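Local coordinates for protein gluconate kinase (Lactobacillus acidophilus, PDB 3LL3) that is an FGGY-family carbohydrate kinase that binds ATP and d-xylulose and probably phosphorylates a sugar or gluconate, at residues I301-A306 with E315-F320; V323-P328 with S406-Q411; E374-N379 with G401-S406. One frame throughout, in Å; residues are numbered along the deposited sequence.

Contact 1: I301-A306 with E315-F320; sequences IVFNWA and ETPQDF. With ATP (adenosine-5'-triphosphate), chain C.
F303 and F320 form an edge-to-face aromatic pair between helix 300-311 and the first turn of helix 317-325, at the adenine end of the nucleotide pocket in the C-terminal, actin-like domain of this FGGY kinase. The edge of F303 is turned to the face of F320, with ring centroids 4.8 Å apart and planes inclined at 61°. F303 CE2 comes within 3.5 Å of F320 CD1. With CG anti to the backbone N (chi1 176°), F303 reaches across from its helix, and the two side chains pass antiparallel to each other.

Apolar packing widens the patch. F303 CE1 lies 3.9 Å from P317 CB, those side chains crossing at about a right angle, while P317 O sits at the ring's edge, near its plane. Three residues on from F303, A306 CB packs 3.9 Å from F320 CE2. F320 also rests on A369 and I373 of helix 365-388, and its ring meets that of F311.

The nucleotide uses another side of F303: ATP N3 stands 3.7 Å above one face of its ring, offset toward the rim. P317 CB comes within 3.6 Å of ATP N6, so both segments help line the adenine site.

No hydrogen bond joins the two segments; within 315-320, T316 and D319 form a capping box at the start of helix 317-325. D319 N donates to T316 OG1 at 3.0 Å; in return, T316 N meets D319 OD2 at 3.2 Å, approaching from above the carboxylate plane, 41° out of it.

Contact 2: V323-P328 with S406-Q411; sequences VAQTAP and SDFVRQ
Q325 and F408 carry a small, partly buried helix-to-helix contact, in which the C-terminal part of helix 317-325 meets the first turn of helix 407-417 beside the nucleotide-binding region of the C-terminal domain. Its chemistry is CH-pi and amide stacking; no hydrogen bond runs between the segments. Q325 CG sits over the middle of the F408 ring, 3.4 Å from the centroid and only 9° off the ring normal. Beyond it the extended glutamine chain carries its amide back over the root of the ring, with Q325 CD 3.5 Å from F408 CG and the two flat groups nearly parallel, their planes 8° apart. One face of the phenylalanine ring is thus covered by the glutamine's methylene and carboxamide together. A324 adds a looser touch, its CB 4.4 Å from F408 CE2, and L321, one turn before Q325 on the same helix, also touches the F408 side chain.

Replacing F408 by an alanine would probably leave the Q325 carboxamide without its flat partner, free to swing, and open a gap against A324 and L321.

Each segment is tied up locally. V323 O takes two bonds from T326, one from T326 N at 3.0 Å and one from T326 OG1 at 2.7 Å, the hydroxyl lying in the carbonyl plane on a lone pair. In the other segment, S406 is the N-cap of helix 407-417, its OG accepting from V409 N at 3.0 Å.

That capped helix is the connection of a beta-alpha-beta crossover, joining the neighbouring parallel strands 396-400 and 421-424 of the actin-like ATPase fold.

Contact 3: E374-N379 with G401-S406; sequences EGIIFN and GGFLKS. With ATP (adenosine-5'-triphosphate), chain C.
F403 has CG anti to its backbone N (chi1 178°), which sends the ring from the nucleotide-binding loop toward helix 365-388; there I376 (chi1 -77°) holds CG2 anti to N and offers that methyl to it. The loop, 401-406, follows strand 396-400 of the actin-like ATPase fold and carries the paired glycines G401 and G402 of the ATP site. The meeting is wholly apolar. I376 CG2 lies 3.6 Å from F403 CE2, coming at the ring obliquely, and I376 CD1 is 4.1 Å from F403 CZ. I377 approaches differently: its CG1 is at the ring's edge, near the plane, 4.1 Å from F403 CE2. All three side chains are buried, and I377 also packs on L412 and I416 of helix 407-417.

Across the ring from CE2, F403 CD1 is 3.4 Å from ATP N3, which again stands oblique to the ring; the backbone atom F403 O comes within 3.1 Å of ATP C2. The phenylalanine is therefore wedged between helix 365-388 and the adenine, giving the base a hydrophobic neighbour that is itself backed by isoleucines. A backbone hydrogen bond with V259 ties F403 to strand 254-259.

At the alpha-phosphate the loop works through its backbone; T261 N and G300 O also bond the nucleotide. Glycine matters at G402 because of how near the phosphate lies: a CB there would clash with ATP O2A, at 2.5 Å. Without one, the alpha-phosphate can come close to the chain, and G402 N donates to ATP O1A at 2.8 Å with an N-H...O angle of 160°.

How the contacts relate
Contacts 1 and 3 are buried and both touch ATP; contact 2 lies farther out, partly exposed and away from the nucleotide. Helix 317-325 serves contacts 1 and 2, its capped start facing adenine and its end facing helix 407-417. Contacts 2 and 3 share S406, and R410 NE probably bonds L404 O between them. Contacts 1 and 3 meet directly where F303 packs on F403 and I376. The chemistry follows position: aromatic edge-to-face packing in contact 1, aliphatic groups on a ring in contact 3, and a glutamine amide stacked on phenylalanine nearer solvent in contact 2. None has a hydrogen bond between its two segments.

Contact 1: I301-A306 with E315-F320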
loop_
_atom_site.group_PDB
_atom_site.type_symbol
_atom_site.label_atom_id
_atom_site.label_comp_id
_atom_site.label_asym_id
_atom_site.label_seq_id
_atom_site.Cartn_x
_atom_site.Cartn_y
_atom_site.Cartn_z
ATOM N N ILE A 301 15.156 9.796 -4.113
ATOM C CA ILE A 301 15.210 9.532 -2.681
ATOM C C ILE A 301 14.307 8.354 -2.313
ATOM O O ILE A 301 14.603 7.576 -1.408
ATOM C CB ILE A 301 14.812 10.790 -1.854
ATOM C CG1 ILE A 301 15.076 10.568 -0.366
ATOM C CG2 ILE A 301 13.325 11.184 -2.080
ATOM C CD1 ILE A 301 15.220 11.884 0.421
ATOM N N VAL A 302 13.200 8.230 -3.034
ATOM C CA VAL A 302 12.260 7.146 -2.825
ATOM C C VAL A 302 12.751 5.862 -3.510
ATOM O O VAL A 302 12.595 4.762 -2.980
ATOM C CB VAL A 302 10.833 7.532 -3.297
ATOM C CG1 VAL A 302 9.917 6.308 -3.288
ATOM C CG2 VAL A 302 10.257 8.641 -2.391
ATOM N N PHE A 303 13.376 6.009 -4.671
ATOM C CA PHE A 303 14.063 4.884 -5.301
ATOM C C PHE A 303 15.112 4.310 -4.352
ATOM O O PHE A 303 15.232 3.106 -4.198
ATOM C CB PHE A 303 14.731 5.331 -6.598
ATOM C CG PHE A 303 15.544 4.260 -7.262
ATOM C CD1 PHE A 303 16.893 4.125 -6.986
ATOM C CD2 PHE A 303 14.949 3.360 -8.143
ATOM C CE1 PHE A 303 17.655 3.136 -7.595
ATOM C CE2 PHE A 303 15.701 2.375 -8.760
ATOM C CZ PHE A 303 17.061 2.257 -8.479
ATOM N N ASN A 304 15.868 5.194 -3.719
ATOM C CA ASN A 304 16.831 4.790 -2.721
ATOM C C ASN A 304 16.184 4.060 -1.548
ATOM O O ASN A 304 16.663 3.012 -1.146
ATOM C CB ASN A 304 17.591 5.999 -2.201
ATOM C CG ASN A 304 18.776 5.613 -1.345
ATOM O OD1 ASN A 304 18.838 5.952 -0.153
ATOM N ND2 ASN A 304 19.727 4.906 -1.943
ATOM N N TRP A 305 15.107 4.619 -0.990
ATOM C CA TRP A 305 14.388 3.939 0.091
ATOM C C TRP A 305 13.956 2.528 -0.317
ATOM O O TRP A 305 14.144 1.578 0.441
ATOM C CB TRP A 305 13.173 4.742 0.569
ATOM C CG TRP A 305 12.262 3.936 1.455
ATOM C CD1 TRP A 305 12.339 3.804 2.819
ATOM C CD2 TRP A 305 11.139 3.141 1.040
ATOM N NE1 TRP A 305 11.324 2.985 3.274
ATOM C CE2 TRP A 305 10.580 2.561 2.204
ATOM C CE3 TRP A 305 10.546 2.870 -0.201
ATOM C CZ2 TRP A 305 9.461 1.722 2.161
ATOM C CZ3 TRP A 305 9.434 2.031 -0.241
ATOM C CH2 TRP A 305 8.904 1.465 0.937
ATOM N N ALA A 306 13.372 2.397 -1.506
ATOM C CA ALA A 306 12.898 1.098 -1.985
ATOM C C ALA A 306 14.034 0.102 -2.186
ATOM O O ALA A 306 13.869 -1.089 -1.927
ATOM C CB ALA A 306 12.097 1.245 -3.269
ATOM N N GLU A 315 22.136 -4.104 -2.272
ATOM C CA GLU A 315 21.532 -4.063 -3.581
ATOM C C GLU A 315 21.926 -2.784 -4.303
ATOM O O GLU A 315 21.623 -1.701 -3.807
ATOM C CB GLU A 315 20.030 -4.023 -3.396
ATOM C CG GLU A 315 19.282 -4.335 -4.644
ATOM C CD GLU A 315 19.243 -5.819 -4.905
ATOM O OE1 GLU A 315 19.842 -6.601 -4.120
ATOM O OE2 GLU A 315 18.594 -6.197 -5.899
ATOM N N THR A 316 22.571 -2.896 -5.466
ATOM C CA THR A 316 22.948 -1.713 -6.257
ATOM C C THR A 316 21.728 -1.163 -6.995
ATOM O O THR A 316 20.745 -1.872 -7.164
ATOM C CB THR A 316 24.065 -2.024 -7.304
ATOM O OG1 THR A 316 23.575 -2.958 -8.275
ATOM C CG2 THR A 316 25.303 -2.591 -6.632
ATOM N N PRO A 317 21.774 0.113 -7.413
ATOM C CA PRO A 317 20.686 0.635 -8.245
ATOM C C PRO A 317 20.464 -0.236 -9.474
ATOM O O PRO A 317 19.319 -0.540 -9.828
ATOM C CB PRO A 317 21.214 2.008 -8.657
ATOM C CG PRO A 317 22.013 2.448 -7.471
ATOM C CD PRO A 317 22.650 1.190 -6.916
ATOM N N GLN A 318 21.555 -0.641 -10.122
ATOM C CA GLN A 318 21.460 -1.514 -11.289
ATOM C C GLN A 318 20.780 -2.853 -10.977
ATOM O O GLN A 318 19.959 -3.330 -11.755
ATOM C CB GLN A 318 22.838 -1.755 -11.908
ATOM C CG GLN A 318 22.757 -2.369 -13.287
ATOM C CD GLN A 318 21.850 -1.580 -14.194
ATOM O OE1 GLN A 318 21.969 -0.360 -14.297
ATOM N NE2 GLN A 318 20.922 -2.267 -14.851
ATOM N N ASP A 319 21.123 -3.458 -9.845
ATOM C CA ASP A 319 20.476 -4.710 -9.435
ATOM C C ASP A 319 18.960 -4.488 -9.337
ATOM O O ASP A 319 18.164 -5.305 -9.800
ATOM C CB ASP A 319 20.999 -5.197 -8.069
ATOM C CG ASP A 319 22.450 -5.672 -8.106
ATOM O OD1 ASP A 319 22.938 -6.049 -9.188
ATOM O OD2 ASP A 319 23.103 -5.674 -7.037
ATOM N N PHE A 320 18.572 -3.377 -8.710
ATOM C CA PHE A 320 17.161 -3.056 -8.529
ATOM C C PHE A 320 16.478 -2.921 -9.876
ATOM O O PHE A 320 15.426 -3.509 -10.106
ATOM C CB PHE A 320 17.038 -1.742 -7.750
ATOM C CG PHE A 320 15.635 -1.399 -7.329
ATOM C CD1 PHE A 320 14.727 -0.898 -8.236
ATOM C CD2 PHE A 320 15.241 -1.541 -6.019
ATOM C CE1 PHE A 320 13.447 -0.552 -7.853
ATOM C CE2 PHE A 320 13.943 -1.197 -5.622
ATOM C CZ PHE A 320 13.054 -0.703 -6.547
HETATM P PG ATP C . 23.002 17.281 -7.604
HETATM O O1G ATP C . 24.082 16.090 -7.182
HETATM O O2G ATP C . 23.295 17.793 -9.157
HETATM O O3G ATP C . 23.095 18.388 -6.656
HETATM P PB ATP C . 21.149 15.271 -6.745
HETATM O O1B ATP C . 19.521 15.061 -6.841
HETATM O O2B ATP C . 21.611 15.326 -5.363
HETATM O O3B ATP C . 21.463 16.681 -7.562
HETATM P PA ATP C . 21.526 13.135 -8.751
HETATM O O1A ATP C . 20.855 13.944 -10.009
HETATM O O2A ATP C . 22.709 12.381 -9.144
HETATM O O3A ATP C . 22.019 14.054 -7.463
HETATM O "O5'" ATP C . 20.391 12.060 -8.242
HETATM C "C5'" ATP C . 20.625 11.361 -7.043
HETATM C "C4'" ATP C . 19.718 10.154 -7.015
HETATM O "O4'" ATP C . 19.852 9.180 -8.037
HETATM C "C3'" ATP C . 19.430 9.392 -5.687
HETATM O "O3'" ATP C . 18.296 9.823 -4.994
HETATM C "C2'" ATP C . 19.526 7.875 -6.088
HETATM O "O2'" ATP C . 18.646 7.058 -5.366
HETATM C "C1'" ATP C . 19.303 7.974 -7.581
HETATM N N9 ATP C . 19.993 6.950 -8.350
HETATM C C8 ATP C . 21.297 6.612 -8.305
HETATM N N7 ATP C . 21.502 5.648 -9.333
HETATM C C5 ATP C . 20.271 5.446 -9.998
HETATM C C6 ATP C . 19.896 4.625 -11.086
HETATM N N6 ATP C . 20.907 3.807 -11.745
HETATM N N1 ATP C . 18.636 4.632 -11.533
HETATM C C2 ATP C . 17.680 5.428 -10.942
HETATM N N3 ATP C . 18.055 6.228 -9.877
HETATM C C4 ATP C . 19.340 6.223 -9.422
#

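Contact 2: V323-P328 with S406-Q411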
loop_
_atom_site.group_PDB
_atom_site.type_symbol
_atom_site.label_atom_id
_atom_site.label_comp_id
_atom_site.label_asym_id
_atom_site.label_seq_id
_atom_site.Cartn_x
_atom_site.Cartn_y
_atom_site.Cartn_z
ATOM N N VAL A 323 15.995 -6.245 -11.568
ATOM C CA VAL A 323 14.861 -7.014 -11.037
ATOM C C VAL A 323 13.526 -6.426 -11.474
ATOM O O VAL A 323 12.619 -7.155 -11.896
ATOM C CB VAL A 323 14.910 -7.106 -9.517
ATOM C CG1 VAL A 323 13.695 -7.859 -9.000
ATOM C CG2 VAL A 323 16.202 -7.790 -9.076
ATOM N N ALA A 324 13.405 -5.102 -11.372
ATOM C CA ALA A 324 12.173 -4.412 -11.759
ATOM C C ALA A 324 11.788 -4.739 -13.198
ATOM O O ALA A 324 10.616 -4.944 -13.512
ATOM C CB ALA A 324 12.321 -2.903 -11.577
ATOM N N GLN A 325 12.782 -4.800 -14.067
ATOM C CA GLN A 325 12.525 -5.084 -15.477
ATOM C C GLN A 325 11.961 -6.475 -15.746
ATOM O O GLN A 325 11.367 -6.689 -16.800
ATOM C CB GLN A 325 13.776 -4.828 -16.324
ATOM C CG GLN A 325 14.166 -3.362 -16.357
ATOM C CD GLN A 325 15.431 -3.104 -17.141
ATOM O OE1 GLN A 325 16.466 -2.727 -16.576
ATOM N NE2 GLN A 325 15.360 -3.306 -18.451
ATOM N N THR A 326 12.114 -7.417 -14.812
ATOM C CA THR A 326 11.509 -8.734 -15.013
ATOM C C THR A 326 10.002 -8.757 -14.760
ATOM O O THR A 326 9.357 -9.770 -14.997
ATOM C CB THR A 326 12.194 -9.850 -14.202
ATOM O OG1 THR A 326 12.011 -9.623 -12.804
ATOM C CG2 THR A 326 13.675 -9.918 -14.513
ATOM N N ALA A 327 9.425 -7.652 -14.280
ATOM C CA ALA A 327 7.968 -7.588 -14.156
ATOM C C ALA A 327 7.390 -6.959 -15.415
ATOM O O ALA A 327 8.074 -6.189 -16.079
ATOM C CB ALA A 327 7.564 -6.782 -12.918
ATOM N N PRO A 328 6.134 -7.278 -15.761
ATOM C CA PRO A 328 5.588 -6.642 -16.964
ATOM C C PRO A 328 5.289 -5.168 -16.724
ATOM O O PRO A 328 5.069 -4.762 -15.582
ATOM C CB PRO A 328 4.281 -7.401 -17.204
ATOM C CG PRO A 328 3.876 -7.880 -15.826
ATOM C CD PRO A 328 5.161 -8.163 -15.097
ATOM N N SER A 406 19.404 5.426 -16.311
ATOM C CA SER A 406 19.268 4.203 -17.081
ATOM C C SER A 406 18.371 4.374 -18.297
ATOM O O SER A 406 17.423 5.147 -18.276
ATOM C CB SER A 406 18.687 3.101 -16.201
ATOM O OG SER A 406 17.324 3.389 -15.954
ATOM N N ASP A 407 18.674 3.631 -19.356
ATOM C CA ASP A 407 17.772 3.518 -20.493
ATOM C C ASP A 407 16.374 3.046 -20.103
ATOM O O ASP A 407 15.386 3.419 -20.723
ATOM C CB ASP A 407 18.334 2.525 -21.520
ATOM C CG ASP A 407 19.424 3.122 -22.354
ATOM O OD1 ASP A 407 19.704 4.334 -22.206
ATOM O OD2 ASP A 407 19.996 2.372 -23.160
ATOM N N PHE A 408 16.293 2.163 -19.121
ATOM C CA PHE A 408 15.004 1.629 -18.723
ATOM C C PHE A 408 14.095 2.772 -18.193
ATOM O O PHE A 408 12.934 2.927 -18.596
ATOM C CB PHE A 408 15.197 0.536 -17.668
ATOM C CG PHE A 408 13.911 0.089 -17.019
ATOM C CD1 PHE A 408 12.910 -0.497 -17.773
ATOM C CD2 PHE A 408 13.708 0.255 -15.657
ATOM C CE1 PHE A 408 11.708 -0.899 -17.178
ATOM C CE2 PHE A 408 12.523 -0.156 -15.049
ATOM C CZ PHE A 408 11.518 -0.728 -15.811
ATOM N N VAL A 409 14.637 3.578 -17.302
ATOM C CA VAL A 409 13.841 4.679 -16.743
ATOM C C VAL A 409 13.555 5.750 -17.798
ATOM O O VAL A 409 12.462 6.289 -17.861
ATOM C CB VAL A 409 14.497 5.277 -15.491
ATOM C CG1 VAL A 409 13.749 6.553 -15.000
ATOM C CG2 VAL A 409 14.528 4.222 -14.387
ATOM N N ARG A 410 14.528 6.036 -18.651
ATOM C CA ARG A 410 14.304 7.003 -19.717
ATOM C C ARG A 410 13.144 6.569 -20.589
ATOM O O ARG A 410 12.252 7.362 -20.894
ATOM C CB ARG A 410 15.578 7.192 -20.543
ATOM C CG ARG A 410 16.657 7.938 -19.784
ATOM C CD ARG A 410 18.013 7.805 -20.439
ATOM N NE ARG A 410 19.011 8.605 -19.737
ATOM C CZ ARG A 410 20.253 8.793 -20.175
ATOM N NH1 ARG A 410 20.646 8.217 -21.312
ATOM N NH2 ARG A 410 21.100 9.550 -19.487
ATOM N N GLN A 411 13.143 5.294 -20.974
ATOM C CA GLN A 411 12.103 4.778 -21.851
ATOM C C GLN A 411 10.759 4.721 -21.156
ATOM O O GLN A 411 9.701 4.976 -21.758
ATOM C CB GLN A 411 12.482 3.377 -22.376
ATOM C CG GLN A 411 11.500 2.853 -23.405
ATOM C CD GLN A 411 11.490 3.709 -24.665
ATOM O OE1 GLN A 411 10.433 4.130 -25.142
ATOM N NE2 GLN A 411 12.672 3.986 -25.193
#

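Contact 3: E374-N379 with G401-S406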
loop_
_atom_site.group_PDB
_atom_site.type_symbol
_atom_site.label_atom_id
_atom_site.label_comp_id
_atom_site.label_asym_id
_atom_site.label_seq_id
_atom_site.Cartn_x
_atom_site.Cartn_y
_atom_site.Cartn_z
ATOM N N GLU A 374 7.505 2.952 -11.435
ATOM C CA GLU A 374 6.350 3.468 -12.145
ATOM C C GLU A 374 5.581 4.539 -11.359
ATOM O O GLU A 374 5.109 5.517 -11.955
ATOM C CB GLU A 374 5.411 2.343 -12.557
ATOM C CG GLU A 374 5.975 1.465 -13.686
ATOM C CD GLU A 374 5.164 0.210 -13.947
ATOM O OE1 GLU A 374 4.229 -0.090 -13.160
ATOM O OE2 GLU A 374 5.477 -0.490 -14.946
ATOM N N GLY A 375 5.447 4.338 -10.045
ATOM C CA GLY A 375 4.761 5.295 -9.194
ATOM C C GLY A 375 5.505 6.620 -9.136
ATOM O O GLY A 375 4.896 7.700 -9.206
ATOM N N ILE A 376 6.828 6.543 -8.992
ATOM C CA ILE A 376 7.654 7.737 -8.968
ATOM C C ILE A 376 7.387 8.552 -10.241
ATOM O O ILE A 376 7.116 9.743 -10.178
ATOM C CB ILE A 376 9.145 7.386 -8.835
ATOM C CG1 ILE A 376 9.469 7.015 -7.388
ATOM C CG2 ILE A 376 10.024 8.574 -9.246
ATOM C CD1 ILE A 376 10.793 6.326 -7.214
ATOM N N ILE A 377 7.392 7.877 -11.382
ATOM C CA ILE A 377 7.190 8.533 -12.680
ATOM C C ILE A 377 5.749 9.000 -12.878
ATOM O O ILE A 377 5.511 10.065 -13.453
ATOM C CB ILE A 377 7.582 7.568 -13.831
ATOM C CG1 ILE A 377 9.050 7.169 -13.690
ATOM C CG2 ILE A 377 7.336 8.216 -15.206
ATOM C CD1 ILE A 377 9.523 6.208 -14.813
ATOM N N PHE A 378 4.785 8.182 -12.441
ATOM C CA PHE A 378 3.375 8.561 -12.508
ATOM C C PHE A 378 3.140 9.879 -11.741
ATOM O O PHE A 378 2.389 10.751 -12.177
ATOM C CB PHE A 378 2.474 7.465 -11.908
ATOM C CG PHE A 378 2.034 6.397 -12.889
ATOM C CD1 PHE A 378 1.668 6.726 -14.187
ATOM C CD2 PHE A 378 1.933 5.073 -12.478
ATOM C CE1 PHE A 378 1.235 5.754 -15.071
ATOM C CE2 PHE A 378 1.492 4.089 -13.351
ATOM C CZ PHE A 378 1.141 4.426 -14.651
ATOM N N ASN A 379 3.775 10.006 -10.584
ATOM C CA ASN A 379 3.610 11.193 -9.748
ATOM C C ASN A 379 4.100 12.435 -10.522
ATOM O O ASN A 379 3.435 13.466 -10.552
ATOM C CB ASN A 379 4.397 10.994 -8.451
ATOM C CG ASN A 379 4.265 12.159 -7.478
ATOM O OD1 ASN A 379 5.261 12.596 -6.895
ATOM N ND2 ASN A 379 3.050 12.648 -7.284
ATOM N N GLY A 401 19.142 14.317 -14.610
ATOM C CA GLY A 401 19.065 13.869 -13.235
ATOM C C GLY A 401 19.429 12.411 -13.039
ATOM O O GLY A 401 19.185 11.596 -13.904
ATOM N N GLY A 402 20.008 12.099 -11.885
ATOM C CA GLY A 402 20.513 10.775 -11.593
ATOM C C GLY A 402 19.482 9.662 -11.629
ATOM O O GLY A 402 19.838 8.497 -11.840
ATOM N N PHE A 403 18.210 9.993 -11.416
ATOM C CA PHE A 403 17.170 8.960 -11.428
ATOM C C PHE A 403 16.924 8.477 -12.850
ATOM O O PHE A 403 16.487 7.352 -13.062
ATOM C CB PHE A 403 15.862 9.469 -10.800
ATOM C CG PHE A 403 14.748 8.461 -10.821
ATOM C CD1 PHE A 403 14.844 7.283 -10.083
ATOM C CD2 PHE A 403 13.603 8.685 -11.580
ATOM C CE1 PHE A 403 13.815 6.352 -10.093
ATOM C CE2 PHE A 403 12.560 7.741 -11.606
ATOM C CZ PHE A 403 12.670 6.579 -10.858
ATOM N N LEU A 404 17.212 9.352 -13.811
ATOM C CA LEU A 404 17.030 9.075 -15.229
ATOM C C LEU A 404 18.313 8.590 -15.898
ATOM O O LEU A 404 18.466 8.737 -17.099
ATOM C CB LEU A 404 16.562 10.332 -15.961
ATOM C CG LEU A 404 15.340 10.994 -15.344
ATOM C CD1 LEU A 404 14.953 12.235 -16.136
ATOM C CD2 LEU A 404 14.169 10.005 -15.206
ATOM N N LYS A 405 19.222 8.006 -15.128
ATOM C CA LYS A 405 20.473 7.510 -15.676
ATOM C C LYS A 405 20.257 6.383 -16.667
ATOM O O LYS A 405 20.853 6.377 -17.722
ATOM C CB LYS A 405 21.415 7.017 -14.575
ATOM C CG LYS A 405 22.816 6.706 -15.107
ATOM C CD LYS A 405 23.598 5.776 -14.185
ATOM C CE LYS A 405 23.900 6.431 -12.856
ATOM N NZ LYS A 405 24.417 7.840 -13.016
ATOM N N SER A 406 19.404 5.426 -16.311
ATOM C CA SER A 406 19.268 4.203 -17.081
ATOM C C SER A 406 18.371 4.374 -18.297
ATOM O O SER A 406 17.423 5.147 -18.276
ATOM C CB SER A 406 18.687 3.101 -16.201
ATOM O OG SER A 406 17.324 3.389 -15.954
HETATM P PG ATP C . 23.002 17.281 -7.604
HETATM O O1G ATP C . 24.082 16.090 -7.182
HETATM O O2G ATP C . 23.295 17.793 -9.157
HETATM O O3G ATP C . 23.095 18.388 -6.656
HETATM P PB ATP C . 21.149 15.271 -6.745
HETATM O O1B ATP C . 19.521 15.061 -6.841
HETATM O O2B ATP C . 21.611 15.326 -5.363
HETATM O O3B ATP C . 21.463 16.681 -7.562
HETATM P PA ATP C . 21.526 13.135 -8.751
HETATM O O1A ATP C . 20.855 13.944 -10.009
HETATM O O2A ATP C . 22.709 12.381 -9.144
HETATM O O3A ATP C . 22.019 14.054 -7.463
HETATM O "O5'" ATP C . 20.391 12.060 -8.242
HETATM C "C5'" ATP C . 20.625 11.361 -7.043
HETATM C "C4'" ATP C . 19.718 10.154 -7.015
HETATM O "O4'" ATP C . 19.852 9.180 -8.037
HETATM C "C3'" ATP C . 19.430 9.392 -5.687
HETATM O "O3'" ATP C . 18.296 9.823 -4.994
HETATM C "C2'" ATP C . 19.526 7.875 -6.088
HETATM O "O2'" ATP C . 18.646 7.058 -5.366
HETATM C "C1'" ATP C . 19.303 7.974 -7.581
HETATM N N9 ATP C . 19.993 6.950 -8.350
HETATM C C8 ATP C . 21.297 6.612 -8.305
HETATM N N7 ATP C . 21.502 5.648 -9.333
HETATM C C5 ATP C . 20.271 5.446 -9.998
HETATM C C6 ATP C . 19.896 4.625 -11.086
HETATM N N6 ATP C . 20.907 3.807 -11.745
HETATM N N1 ATP C . 18.636 4.632 -11.533
HETATM C C2 ATP C . 17.680 5.428 -10.942
HETATM N N3 ATP C . 18.055 6.228 -9.877
HETATM C C4 ATP C . 19.340 6.223 -9.422
#